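Local coordinates for hypothetical protein EF3068 (Enterococcus faecalis, PDB 2B6C), which is of unknown function but probably binds DNA and takes part in the repair of alkylated bases, at residues Pro35-Leu40 with Tyr71-Ile76; Ala17-Tyr22 with Gly31-Glu36. All coordinates share one frame; numbering follows the deposited sequence.

Contact 1: Pro35-Leu40 with Tyr71-Ile76; sequences PERQAL and YQYVAI
Arg37 meets Tyr73 and Val74 where the first turns of helix 34-48 face helix 69-81, in an all-helical fold consistent with the HEAT-like repeats of AlkD relatives. At the start of 35-40, Pro35 O receives the backbone bond from Ala39 N (3.2 Å), forming part of the turn from which Arg37 projects. The Arg37 chain leaves this turn with CG anti to the backbone N (chi1 -169°), runs outward to CD and then bends at chi3 (76°), which swings the guanidinium across the flank of the second helix. Its methylene part comes first: CD slides past Val74 in the opposite sense to that side chain and lies 4.2 Å from Val74 CG2. Beyond it the planar group is covered on one face by the Tyr73 methylene, Tyr73 CB sitting over its centre at 3.5 Å from Arg37 CZ. The terminal Arg37 NH2 approaches Tyr73 CD2 to 3.5 Å. The side chains cross at about a right angle and the guanidinium and ring planes stand 62° apart, so the two do not stack, and the contact rests on van der Waals packing with no hydrogen bond between the segments. The charge is met one helical turn beyond Tyr73, outside the two segments, where Asp77 takes Arg37 NH1 in a salt bridge. The phenol of Tyr73 leads away to Asp105, which it reaches through a hydrogen bond at OH. Phe9 of the N-terminal arm touches both Arg37 and Val74, helix 53-65 packs on Val74 through Tyr63, and helix 104-120 covers Ile76 farther along helix 69-81.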
loop_
_atom_site.group_PDB
_atom_site.type_symbol
_atom_site.label_atom_id
_atom_site.label_comp_id
_atom_site.label_asym_id
_atom_site.label_seq_id
_atom_site.Cartn_x
_atom_site.Cartn_y
_atom_site.Cartn_z
ATOM N N PRO B 35 -1.311 -13.642 15.769
ATOM C CA PRO B 35 0.062 -13.491 15.258
ATOM C C PRO B 35 0.511 -14.695 14.453
ATOM O O PRO B 35 1.127 -14.525 13.414
ATOM C CB PRO B 35 0.910 -13.293 16.529
ATOM C CG PRO B 35 -0.077 -12.820 17.577
ATOM C CD PRO B 35 -1.360 -13.535 17.238
ATOM N N GLU B 36 0.161 -15.899 14.888
ATOM C CA GLU B 36 0.492 -17.088 14.129
ATOM C C GLU B 36 -0.268 -17.132 12.803
ATOM O O GLU B 36 0.311 -17.461 11.771
ATOM C CB GLU B 36 0.258 -18.326 14.980
ATOM C CG GLU B 36 1.307 -18.471 16.075
ATOM C CD GLU B 36 0.716 -18.479 17.462
ATOM O OE1 GLU B 36 0.724 -19.557 18.107
ATOM O OE2 GLU B 36 0.241 -17.399 17.896
ATOM N N ARG B 37 -1.552 -16.748 12.822
ATOM C CA ARG B 37 -2.392 -16.757 11.612
ATOM C C ARG B 37 -1.836 -15.811 10.551
ATOM O O ARG B 37 -1.836 -16.136 9.370
ATOM C CB ARG B 37 -3.850 -16.395 11.945
ATOM C CG ARG B 37 -4.841 -16.630 10.792
ATOM C CD ARG B 37 -6.141 -15.801 10.973
ATOM N NE ARG B 37 -5.947 -14.374 10.639
ATOM C CZ ARG B 37 -6.075 -13.355 11.493
ATOM N NH1 ARG B 37 -5.895 -12.118 11.065
ATOM N NH2 ARG B 37 -6.411 -13.551 12.765
ATOM N N GLN B 38 -1.362 -14.655 11.006
ATOM C CA GLN B 38 -0.816 -13.624 10.152
ATOM C C GLN B 38 0.486 -14.077 9.512
ATOM O O GLN B 38 0.692 -13.876 8.321
ATOM C CB GLN B 38 -0.656 -12.327 10.928
ATOM C CG GLN B 38 -2.019 -11.654 11.236
ATOM C CD GLN B 38 -1.955 -10.623 12.379
ATOM O OE1 GLN B 38 -0.866 -10.159 12.757
ATOM N NE2 GLN B 38 -3.123 -10.277 12.943
ATOM N N ALA B 39 1.345 -14.748 10.276
ATOM C CA ALA B 39 2.567 -15.312 9.723
ATOM C C ALA B 39 2.268 -16.450 8.740
ATOM O O ALA B 39 2.964 -16.599 7.732
ATOM C CB ALA B 39 3.530 -15.781 10.859
ATOM N N LEU B 40 1.231 -17.240 9.018
ATOM C CA LEU B 40 0.904 -18.402 8.185
ATOM C C LEU B 40 0.199 -18.022 6.876
ATOM O O LEU B 40 0.280 -18.731 5.870
ATOM C CB LEU B 40 0.039 -19.397 8.977
ATOM C CG LEU B 40 0.565 -19.927 10.331
ATOM C CD1 LEU B 40 -0.445 -20.901 10.919
ATOM C CD2 LEU B 40 1.945 -20.583 10.246
ATOM N N TYR B 71 -10.649 -18.732 9.201
ATOM C CA TYR B 71 -10.860 -18.532 7.772
ATOM C C TYR B 71 -11.685 -17.300 7.443
ATOM O O TYR B 71 -11.480 -16.707 6.380
ATOM C CB TYR B 71 -11.471 -19.766 7.140
ATOM C CG TYR B 71 -10.514 -20.950 7.185
ATOM C CD1 TYR B 71 -9.286 -20.926 6.477
ATOM C CD2 TYR B 71 -10.828 -22.087 7.920
ATOM C CE1 TYR B 71 -8.420 -22.014 6.501
ATOM C CE2 TYR B 71 -9.950 -23.171 7.974
ATOM C CZ TYR B 71 -8.755 -23.128 7.262
ATOM O OH TYR B 71 -7.914 -24.220 7.330
ATOM N N GLN B 72 -12.598 -16.900 8.340
ATOM C CA GLN B 72 -13.295 -15.594 8.150
ATOM C C GLN B 72 -12.302 -14.468 8.343
ATOM O O GLN B 72 -12.368 -13.458 7.631
ATOM C CB GLN B 72 -14.506 -15.381 9.075
ATOM C CG GLN B 72 -15.742 -16.166 8.719
ATOM C CD GLN B 72 -15.734 -17.559 9.283
ATOM O OE1 GLN B 72 -15.438 -18.529 8.567
ATOM N NE2 GLN B 72 -16.084 -17.687 10.550
ATOM N N TYR B 73 -11.352 -14.657 9.266
ATOM C CA TYR B 73 -10.327 -13.637 9.523
ATOM C C TYR B 73 -9.408 -13.527 8.321
ATOM O O TYR B 73 -8.995 -12.419 7.966
ATOM C CB TYR B 73 -9.469 -13.950 10.755
ATOM C CG TYR B 73 -10.204 -14.102 12.077
ATOM C CD1 TYR B 73 -11.443 -13.477 12.305
ATOM C CD2 TYR B 73 -9.612 -14.836 13.142
ATOM C CE1 TYR B 73 -12.095 -13.611 13.514
ATOM C CE2 TYR B 73 -10.261 -14.985 14.365
ATOM C CZ TYR B 73 -11.499 -14.352 14.555
ATOM O OH TYR B 73 -12.130 -14.464 15.773
ATOM N N VAL B 74 -9.080 -14.688 7.716
ATOM C CA VAL B 74 -8.366 -14.744 6.451
ATOM C C VAL B 74 -9.116 -14.026 5.338
ATOM O O VAL B 74 -8.536 -13.174 4.666
ATOM C CB VAL B 74 -7.958 -16.192 6.011
ATOM C CG1 VAL B 74 -7.374 -16.169 4.574
ATOM C CG2 VAL B 74 -6.974 -16.771 6.998
ATOM N N ALA B 75 -10.402 -14.327 5.161
ATOM C CA ALA B 75 -11.230 -13.603 4.195
ATOM C C ALA B 75 -11.171 -12.064 4.333
ATOM O O ALA B 75 -11.008 -11.343 3.337
ATOM C CB ALA B 75 -12.691 -14.080 4.242
ATOM N N ILE B 76 -11.326 -11.571 5.552
ATOM C CA ILE B 76 -11.355 -10.111 5.786
ATOM C C ILE B 76 -9.961 -9.504 5.553
ATOM O O ILE B 76 -9.845 -8.382 5.035
ATOM C CB ILE B 76 -11.924 -9.744 7.188
ATOM C CG1 ILE B 76 -13.327 -10.358 7.326
ATOM C CG2 ILE B 76 -11.984 -8.201 7.335
ATOM C CD1 ILE B 76 -13.994 -10.331 8.740
#

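Contact 2: Ala17-Tyr22 with Gly31-Glu36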
loop_
_atom_site.group_PDB
_atom_site.type_symbol
_atom_site.label_atom_id
_atom_site.label_comp_id
_atom_site.label_asym_id
_atom_site.label_seq_id
_atom_site.Cartn_x
_atom_site.Cartn_y
_atom_site.Cartn_z
ATOM N N ALA B 17 -10.202 -24.662 21.911
ATOM C CA ALA B 17 -11.158 -24.649 23.017
ATOM C C ALA B 17 -11.187 -23.306 23.718
ATOM O O ALA B 17 -12.254 -22.827 24.068
ATOM C CB ALA B 17 -10.829 -25.749 24.017
ATOM N N LYS B 18 -10.006 -22.729 23.954
ATOM C CA LYS B 18 -9.888 -21.415 24.612
ATOM C C LYS B 18 -10.396 -20.274 23.768
ATOM O O LYS B 18 -11.079 -19.409 24.288
ATOM C CB LYS B 18 -8.448 -21.104 25.029
ATOM C CG LYS B 18 -7.924 -22.033 26.122
ATOM C CD LYS B 18 -6.422 -21.909 26.275
ATOM C CE LYS B 18 -5.993 -22.642 27.560
ATOM N NZ LYS B 18 -4.527 -22.939 27.537
HETATM N N MSE B 19 -10.051 -20.270 22.477
HETATM C CA MSE B 19 -10.541 -19.249 21.552
HETATM C C MSE B 19 -12.048 -19.333 21.372
HETATM O O MSE B 19 -12.743 -18.306 21.335
HETATM C CB MSE B 19 -9.828 -19.370 20.210
HETATM C CG MSE B 19 -8.369 -18.993 20.291
HETATM SE SE MSE B 19 -7.380 -19.389 18.653
HETATM C CE MSE B 19 -8.017 -17.759 17.578
ATOM N N SER B 20 -12.548 -20.560 21.276
ATOM C CA SER B 20 -13.968 -20.793 21.147
ATOM C C SER B 20 -14.729 -20.268 22.355
ATOM O O SER B 20 -15.750 -19.614 22.195
ATOM C CB SER B 20 -14.252 -22.284 21.005
ATOM O OG SER B 20 -15.642 -22.466 20.913
ATOM N N ALA B 21 -14.225 -20.567 23.558
ATOM C CA ALA B 21 -14.863 -20.170 24.821
ATOM C C ALA B 21 -14.978 -18.651 24.935
ATOM O O ALA B 21 -15.995 -18.101 25.379
ATOM C CB ALA B 21 -14.072 -20.775 26.034
ATOM N N TYR B 22 -13.934 -17.971 24.480
ATOM C CA TYR B 22 -13.852 -16.539 24.523
ATOM C C TYR B 22 -14.922 -15.840 23.655
ATOM O O TYR B 22 -15.418 -14.737 23.998
ATOM C CB TYR B 22 -12.433 -16.176 24.114
ATOM C CG TYR B 22 -12.140 -14.713 24.088
ATOM C CD1 TYR B 22 -11.900 -14.066 22.872
ATOM C CD2 TYR B 22 -12.087 -13.967 25.281
ATOM C CE1 TYR B 22 -11.604 -12.711 22.835
ATOM C CE2 TYR B 22 -11.803 -12.603 25.265
ATOM C CZ TYR B 22 -11.552 -11.991 24.029
ATOM O OH TYR B 22 -11.274 -10.645 23.970
ATOM N N GLY B 31 -7.808 -23.105 16.206
ATOM C CA GLY B 31 -6.859 -22.917 17.285
ATOM C C GLY B 31 -5.579 -22.239 16.840
ATOM O O GLY B 31 -4.494 -22.628 17.265
ATOM N N ILE B 32 -5.728 -21.208 16.004
ATOM C CA ILE B 32 -4.606 -20.436 15.477
ATOM C C ILE B 32 -4.696 -18.983 15.918
ATOM O O ILE B 32 -5.427 -18.200 15.300
ATOM C CB ILE B 32 -4.595 -20.426 13.919
ATOM C CG1 ILE B 32 -4.844 -21.825 13.342
ATOM C CG2 ILE B 32 -3.256 -19.834 13.402
ATOM C CD1 ILE B 32 -3.731 -22.834 13.622
ATOM N N PRO B 33 -3.924 -18.598 16.944
ATOM C CA PRO B 33 -3.969 -17.193 17.367
ATOM C C PRO B 33 -3.519 -16.236 16.243
ATOM O O PRO B 33 -2.821 -16.654 15.316
ATOM C CB PRO B 33 -3.021 -17.159 18.580
ATOM C CG PRO B 33 -2.999 -18.667 19.074
ATOM C CD PRO B 33 -2.998 -19.399 17.765
ATOM N N ALA B 34 -3.953 -14.982 16.340
ATOM C CA ALA B 34 -3.747 -13.954 15.313
ATOM C C ALA B 34 -2.296 -13.816 14.838
ATOM O O ALA B 34 -2.067 -13.906 13.632
ATOM C CB ALA B 34 -4.296 -12.617 15.752
ATOM N N PRO B 35 -1.311 -13.642 15.769
ATOM C CA PRO B 35 0.062 -13.491 15.258
ATOM C C PRO B 35 0.511 -14.695 14.453
ATOM O O PRO B 35 1.127 -14.525 13.414
ATOM C CB PRO B 35 0.910 -13.293 16.529
ATOM C CG PRO B 35 -0.077 -12.820 17.577
ATOM C CD PRO B 35 -1.360 -13.535 17.238
ATOM N N GLU B 36 0.161 -15.899 14.888
ATOM C CA GLU B 36 0.492 -17.088 14.129
ATOM C C GLU B 36 -0.268 -17.132 12.803
ATOM O O GLU B 36 0.311 -17.461 11.771
ATOM C CB GLU B 36 0.258 -18.326 14.980
ATOM C CG GLU B 36 1.307 -18.471 16.075
ATOM C CD GLU B 36 0.716 -18.479 17.462
ATOM O OE1 GLU B 36 0.724 -19.557 18.107
ATOM O OE2 GLU B 36 0.241 -17.399 17.896
#
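Met19, modelled as selenomethionine, reaches from helix 13-22 to the backbone of Gly31 and Ile32, closing a helix-loop-helix at the N-terminal end of this all-helical, probably HEAT-like fold. The tight part is made by one side chain against main chain. Met19 SE lies 3.8 Å from Gly31 CA and 3.6 Å from Ile32 N, so the selenium packs on the peptide joining these two residues. Gly31 brings that peptide round with a positive phi of 97°, where a side chain would press on the carbonyl oxygen of the residue before it. The bend at the end of the Met19 chain (chi3 79°) turns CE past the peptide to the carbonyl of Ile32. Ile32 itself points its side chain away from helix 13-22, so its backbone faces Met19 while its side chain is buried against Phe9 among other neighbours. The contact thins toward Pro33, the N-cap residue of helix 34-48: its CG is an apolar neighbour of Met19 SE at 4.5 Å. Beyond it Pro35, and Lys18 on the helix, lie on the exposed surface and touch nothing across the contact. Phe29 also lies against Met19, and Glu70 OE2 accepts hydrogen bonds from both Gly31 N and Ile32 N, fixing the turn. The nearest approach of the Met19 methyl is CE to Ile32 O, at 3.5 Å.

Overall arrangement
Contacts 1 and 2 share helix 34-48 and lie on the same side of the chain's centre, their own centres about 11 Å apart. In chain order helix 13-22 comes first, followed by the loop into helix 34-48 and later by helix 69-81, so that helix 34-48 and its leading loop have one neighbour from before and one from after them. Pro35 and Glu36 belong to both contacts. The two touch through Ile32, whose CG2 packs 3.6 Å from Arg37 N and 3.9 Å from Leu40 CD1. Together they join the N-terminal helix to the start of the helical array of this predicted alkylation repair protein.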